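Local coordinates for ornithine carbamoyltransferase (Giardia intestinalis, PDB 3GRF), which probably catalyses the transfer of the carbamoyl group from carbamoyl phosphate to ornithine, giving citrulline, and is linked to arginine degradation, at residues C228-D241 and A268-C282. Residues are numbered along the deposited sequence; the frame is centred on the assembly and turned at random.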
loop_
_atom_site.group_PDB
_atom_site.type_symbol
_atom_site.label_atom_id
_atom_site.label_comp_id
_atom_site.label_asym_id
_atom_site.label_seq_id
_atom_site.Cartn_x
_atom_site.Cartn_y
_atom_site.Cartn_z
ATOM N N CYS A 228 -8.704 43.047 -4.251
ATOM C CA CYS A 228 -9.572 41.879 -4.237
ATOM C C CYS A 228 -11.073 42.212 -4.219
ATOM O O CYS A 228 -11.868 41.500 -4.829
ATOM C CB CYS A 228 -9.174 41.021 -3.038
ATOM S SG CYS A 228 -9.920 39.368 -3.015
ATOM N N LYS A 229 -11.451 43.288 -3.528
ATOM C CA LYS A 229 -12.872 43.699 -3.476
ATOM C C LYS A 229 -13.380 44.158 -4.829
ATOM O O LYS A 229 -14.501 43.813 -5.267
ATOM C CB LYS A 229 -13.083 44.814 -2.440
ATOM C CG LYS A 229 -13.586 44.240 -1.131
ATOM C CD LYS A 229 -13.464 45.179 0.059
ATOM C CE LYS A 229 -12.777 44.392 1.178
ATOM N NZ LYS A 229 -12.380 45.206 2.357
ATOM N N LYS A 230 -12.527 44.931 -5.506
ATOM C CA LYS A 230 -12.828 45.409 -6.831
ATOM C C LYS A 230 -12.847 44.197 -7.727
ATOM O O LYS A 230 -13.694 44.093 -8.609
ATOM C CB LYS A 230 -11.795 46.447 -7.307
ATOM C CG LYS A 230 -11.650 47.653 -6.388
ATOM C CD LYS A 230 -11.889 48.965 -7.110
ATOM C CE LYS A 230 -12.070 50.147 -6.117
ATOM N NZ LYS A 230 -13.482 50.334 -5.623
ATOM N N GLY A 231 -11.916 43.278 -7.486
ATOM C CA GLY A 231 -11.810 42.079 -8.313
ATOM C C GLY A 231 -12.941 41.106 -8.129
ATOM O O GLY A 231 -13.332 40.405 -9.077
ATOM N N CYS A 232 -13.474 41.061 -6.906
ATOM C CA CYS A 232 -14.534 40.125 -6.531
ATOM C C CYS A 232 -15.961 40.692 -6.699
ATOM O O CYS A 232 -16.953 39.980 -6.478
ATOM C CB CYS A 232 -14.343 39.615 -5.090
ATOM S SG CYS A 232 -12.920 38.543 -4.886
ATOM N N GLU A 233 -16.071 41.956 -7.077
ATOM C CA GLU A 233 -17.384 42.595 -7.175
ATOM C C GLU A 233 -18.136 41.881 -8.258
ATOM O O GLU A 233 -17.666 41.828 -9.412
ATOM C CB GLU A 233 -17.243 44.039 -7.588
ATOM C CG GLU A 233 -17.871 45.029 -6.656
ATOM C CD GLU A 233 -17.583 46.432 -7.128
ATOM O OE1 GLU A 233 -16.405 46.872 -7.011
ATOM O OE2 GLU A 233 -18.526 47.074 -7.653
ATOM N N GLY A 234 -19.282 41.328 -7.886
ATOM C CA GLY A 234 -20.146 40.632 -8.832
ATOM C C GLY A 234 -19.824 39.166 -9.097
ATOM O O GLY A 234 -20.562 38.488 -9.813
ATOM N N VAL A 235 -18.726 38.652 -8.550
ATOM C CA VAL A 235 -18.234 37.338 -8.989
ATOM C C VAL A 235 -19.088 36.204 -8.398
ATOM O O VAL A 235 -19.774 36.398 -7.396
ATOM C CB VAL A 235 -16.700 37.128 -8.740
ATOM C CG1 VAL A 235 -15.860 38.204 -9.452
ATOM C CG2 VAL A 235 -16.391 37.092 -7.261
ATOM N N ASP A 236 -19.071 35.035 -9.028
ATOM C CA ASP A 236 -19.919 33.915 -8.598
ATOM C C ASP A 236 -19.149 32.863 -7.798
ATOM O O ASP A 236 -19.741 32.008 -7.145
ATOM C CB ASP A 236 -20.581 33.258 -9.808
ATOM C CG ASP A 236 -21.391 34.230 -10.627
ATOM O OD1 ASP A 236 -21.019 34.471 -11.792
ATOM O OD2 ASP A 236 -22.400 34.745 -10.107
ATOM N N VAL A 237 -17.818 32.908 -7.879
ATOM C CA VAL A 237 -16.944 31.958 -7.188
ATOM C C VAL A 237 -15.797 32.796 -6.669
ATOM O O VAL A 237 -15.231 33.589 -7.428
ATOM C CB VAL A 237 -16.319 30.874 -8.106
ATOM C CG1 VAL A 237 -15.416 29.900 -7.253
ATOM C CG2 VAL A 237 -17.410 30.111 -8.857
ATOM N N VAL A 238 -15.476 32.610 -5.390
ATOM C CA VAL A 238 -14.257 33.177 -4.842
ATOM C C VAL A 238 -13.353 32.074 -4.306
ATOM O O VAL A 238 -13.710 31.330 -3.392
ATOM C CB VAL A 238 -14.544 34.166 -3.714
ATOM C CG1 VAL A 238 -13.203 34.750 -3.155
ATOM C CG2 VAL A 238 -15.476 35.286 -4.199
ATOM N N TYR A 239 -12.145 31.995 -4.845
ATOM C CA TYR A 239 -11.340 30.834 -4.587
ATOM C C TYR A 239 -10.060 31.401 -4.033
ATOM O O TYR A 239 -9.584 32.421 -4.514
ATOM C CB TYR A 239 -11.138 30.103 -5.922
ATOM C CG TYR A 239 -10.498 28.729 -5.906
ATOM C CD1 TYR A 239 -9.223 28.518 -5.386
ATOM C CD2 TYR A 239 -11.138 27.677 -6.478
ATOM C CE1 TYR A 239 -8.620 27.276 -5.424
ATOM C CE2 TYR A 239 -10.557 26.457 -6.551
ATOM C CZ TYR A 239 -9.310 26.248 -5.989
ATOM O OH TYR A 239 -8.747 25.014 -6.065
ATOM N N THR A 240 -9.543 30.769 -2.987
ATOM C CA THR A 240 -8.232 31.134 -2.459
ATOM C C THR A 240 -7.474 29.904 -2.014
ATOM O O THR A 240 -8.022 28.799 -1.990
ATOM C CB THR A 240 -8.344 32.186 -1.337
ATOM O OG1 THR A 240 -7.030 32.687 -1.043
ATOM C CG2 THR A 240 -9.013 31.618 -0.105
ATOM N N ASP A 241 -6.184 30.053 -1.733
ATOM C CA ASP A 241 -5.473 28.901 -1.189
ATOM C C ASP A 241 -4.262 29.333 -0.393
ATOM O O ASP A 241 -4.003 30.520 -0.286
ATOM C CB ASP A 241 -5.197 27.811 -2.280
ATOM C CG ASP A 241 -3.888 28.009 -3.060
ATOM O OD1 ASP A 241 -3.261 26.994 -3.398
ATOM O OD2 ASP A 241 -3.490 29.142 -3.356
ATOM N N ALA A 268 -16.235 41.152 4.178
ATOM C CA ALA A 268 -16.418 42.318 3.294
ATOM C C ALA A 268 -16.094 41.955 1.856
ATOM O O ALA A 268 -16.670 42.510 0.917
ATOM C CB ALA A 268 -15.518 43.476 3.721
ATOM N N VAL A 269 -15.155 41.040 1.683
ATOM C CA VAL A 269 -14.843 40.534 0.350
ATOM C C VAL A 269 -16.057 39.753 -0.173
ATOM O O VAL A 269 -16.531 40.031 -1.268
ATOM C CB VAL A 269 -13.496 39.699 0.310
ATOM C CG1 VAL A 269 -13.383 38.890 -0.963
ATOM C CG2 VAL A 269 -12.274 40.617 0.391
ATOM N N MET A 270 -16.567 38.792 0.604
ATOM C CA MET A 270 -17.711 37.973 0.173
ATOM C C MET A 270 -19.016 38.778 -0.014
ATOM O O MET A 270 -19.839 38.449 -0.892
ATOM C CB MET A 270 -17.937 36.773 1.109
ATOM C CG MET A 270 -16.773 35.777 1.137
ATOM S SD MET A 270 -16.423 34.999 -0.483
ATOM C CE MET A 270 -17.818 33.784 -0.539
ATOM N N ALA A 271 -19.175 39.836 0.792
ATOM C CA ALA A 271 -20.297 40.780 0.664
ATOM C C ALA A 271 -20.374 41.533 -0.660
ATOM O O ALA A 271 -21.396 42.119 -0.967
ATOM C CB ALA A 271 -20.337 41.770 1.860
ATOM N N VAL A 272 -19.292 41.508 -1.463
ATOM C CA VAL A 272 -19.381 42.208 -2.742
ATOM C C VAL A 272 -19.683 41.283 -3.909
ATOM O O VAL A 272 -19.880 41.717 -5.036
ATOM C CB VAL A 272 -18.127 43.052 -3.048
ATOM C CG1 VAL A 272 -17.915 44.104 -1.963
ATOM C CG2 VAL A 272 -16.890 42.181 -3.177
ATOM N N THR A 273 -19.733 39.968 -3.634
ATOM C CA THR A 273 -19.959 38.987 -4.696
ATOM C C THR A 273 -21.450 38.811 -5.014
ATOM O O THR A 273 -22.311 39.450 -4.400
ATOM C CB THR A 273 -19.292 37.669 -4.366
ATOM O OG1 THR A 273 -19.998 37.021 -3.305
ATOM C CG2 THR A 273 -17.850 37.904 -3.967
ATOM N N SER A 274 -21.770 37.967 -5.982
ATOM C CA SER A 274 -23.162 37.723 -6.329
ATOM C C SER A 274 -23.912 37.069 -5.174
ATOM O O SER A 274 -23.289 36.517 -4.258
ATOM C CB SER A 274 -23.238 36.851 -7.586
ATOM O OG SER A 274 -23.145 35.473 -7.270
ATOM N N LYS A 275 -25.236 37.124 -5.226
ATOM C CA LYS A 275 -26.035 36.503 -4.204
ATOM C C LYS A 275 -25.908 34.977 -4.257
ATOM O O LYS A 275 -26.028 34.309 -3.222
ATOM C CB LYS A 275 -27.497 36.962 -4.319
ATOM C CG LYS A 275 -28.089 37.508 -3.020
ATOM C CD LYS A 275 -27.836 39.017 -2.848
ATOM C CE LYS A 275 -28.778 39.622 -1.795
ATOM N NZ LYS A 275 -30.163 39.882 -2.334
ATOM N N ARG A 276 -25.678 34.435 -5.458
ATOM C CA ARG A 276 -25.471 32.983 -5.678
ATOM C C ARG A 276 -24.030 32.496 -5.361
ATOM O O ARG A 276 -23.742 31.307 -5.420
ATOM C CB ARG A 276 -25.823 32.635 -7.138
ATOM C CG ARG A 276 -24.680 32.909 -8.106
ATOM C CD ARG A 276 -25.065 33.588 -9.400
ATOM N NE ARG A 276 -25.528 32.667 -10.412
ATOM C CZ ARG A 276 -25.248 32.719 -11.721
ATOM N NH1 ARG A 276 -24.449 33.634 -12.262
ATOM N NH2 ARG A 276 -25.767 31.800 -12.508
ATOM N N SER A 277 -23.105 33.414 -5.041
ATOM C CA SER A 277 -21.686 33.052 -5.004
ATOM C C SER A 277 -21.395 31.860 -4.124
ATOM O O SER A 277 -22.177 31.496 -3.223
ATOM C CB SER A 277 -20.800 34.244 -4.609
ATOM O OG SER A 277 -21.138 34.725 -3.324
ATOM N N ILE A 278 -20.278 31.206 -4.412
ATOM C CA ILE A 278 -19.810 30.158 -3.541
ATOM C C ILE A 278 -18.351 30.473 -3.248
ATOM O O ILE A 278 -17.735 31.221 -3.984
ATOM C CB ILE A 278 -20.024 28.729 -4.122
ATOM C CG1 ILE A 278 -19.150 28.477 -5.345
ATOM C CG2 ILE A 278 -21.533 28.446 -4.437
ATOM C CD1 ILE A 278 -19.288 27.043 -5.909
ATOM N N PHE A 279 -17.826 29.904 -2.178
ATOM C CA PHE A 279 -16.424 30.079 -1.776
ATOM C C PHE A 279 -15.707 28.680 -1.858
ATOM O O PHE A 279 -16.260 27.658 -1.416
ATOM C CB PHE A 279 -16.343 30.659 -0.353
ATOM C CG PHE A 279 -14.997 30.571 0.211
ATOM C CD1 PHE A 279 -14.035 31.537 -0.147
ATOM C CD2 PHE A 279 -14.636 29.493 1.013
ATOM C CE1 PHE A 279 -12.708 31.416 0.320
ATOM C CE2 PHE A 279 -13.305 29.362 1.503
ATOM C CZ PHE A 279 -12.352 30.311 1.144
ATOM N N MET A 280 -14.505 28.652 -2.458
ATOM C CA MET A 280 -13.711 27.452 -2.675
ATOM C C MET A 280 -12.282 27.656 -2.160
ATOM O O MET A 280 -11.801 28.785 -2.169
ATOM C CB MET A 280 -13.651 27.186 -4.171
ATOM C CG MET A 280 -15.009 26.887 -4.732
ATOM S SD MET A 280 -15.021 26.384 -6.475
ATOM C CE MET A 280 -14.528 24.659 -6.416
ATOM N N ASN A 281 -11.623 26.575 -1.736
ATOM C CA ASN A 281 -10.185 26.562 -1.327
ATOM C C ASN A 281 -9.781 25.085 -1.452
ATOM O O ASN A 281 -10.417 24.177 -0.837
ATOM C CB ASN A 281 -10.053 27.091 0.145
ATOM C CG ASN A 281 -8.603 27.090 0.709
ATOM O OD1 ASN A 281 -8.292 27.874 1.595
ATOM N ND2 ASN A 281 -7.745 26.222 0.214
ATOM N N CYS A 282 -8.759 24.805 -2.260
ATOM C CA CYS A 282 -8.381 23.421 -2.536
ATOM C C CYS A 282 -7.845 22.692 -1.300
ATOM O O CYS A 282 -7.756 21.461 -1.303
ATOM C CB CYS A 282 -7.391 23.379 -3.698
ATOM S SG CYS A 282 -5.920 24.430 -3.493
#
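Asp236 OD2 is gripped from both faces of its carboxylate. Ser274 OG donates to Asp236 OD2 at 3.0 Å on the anti side. Arg276 NH1 closes a salt bridge to Asp236 OD2 at 3.2 Å from above the plane, the carboxylate and guanidinium lying nearly perpendicular (87°). Asp236 OD1 accepts from Lys163 N and Arg276 NE pairs with Glu154, so each group has a second partner, which probably limits its rotation, and the arginine charge is probably shared between two acids.

Backbone bonds carry the contact on in both directions. Toward the helices, Gly234 N, in a type II turn, reaches Val272 O at 2.9 Å and Ser274 N reaches Val235 O with a nearly straight N-H (173°). Toward the strands, Val238 N binds Ile278 O and Val238 O accepts Met280 N; the alternation of these bonds gives a parallel pairing of Val238 with Phe279.

The two sheet faces pack differently. On one, Met280 CB lies 3.4 Å from Tyr239 CD2. Met280 CG, anti to its carbonyl carbon (chi1 -64°), leads the chain toward Val237, where SD comes 3.6 Å from Val237 CG1 and meets the tyrosine ring obliquely as a Met-aromatic contact. On the other, Thr273 CG2 sits 3.5 Å from Val238 CG2, Met270 SD presses on the same valine, and Thr240 CG2 approaches the edge of the Phe279 ring. Beyond them, Val269 CG1 rests against the sulfurs of Cys232 and Cys228, the latter disulfide-bonded to Cys167.

Strands 237-240 and 278-281, neighbours at one side of a five-stranded parallel sheet flanked by helices, belong to the Rossmann-like Asp/Orn-binding domain of the carbamoyltransferases.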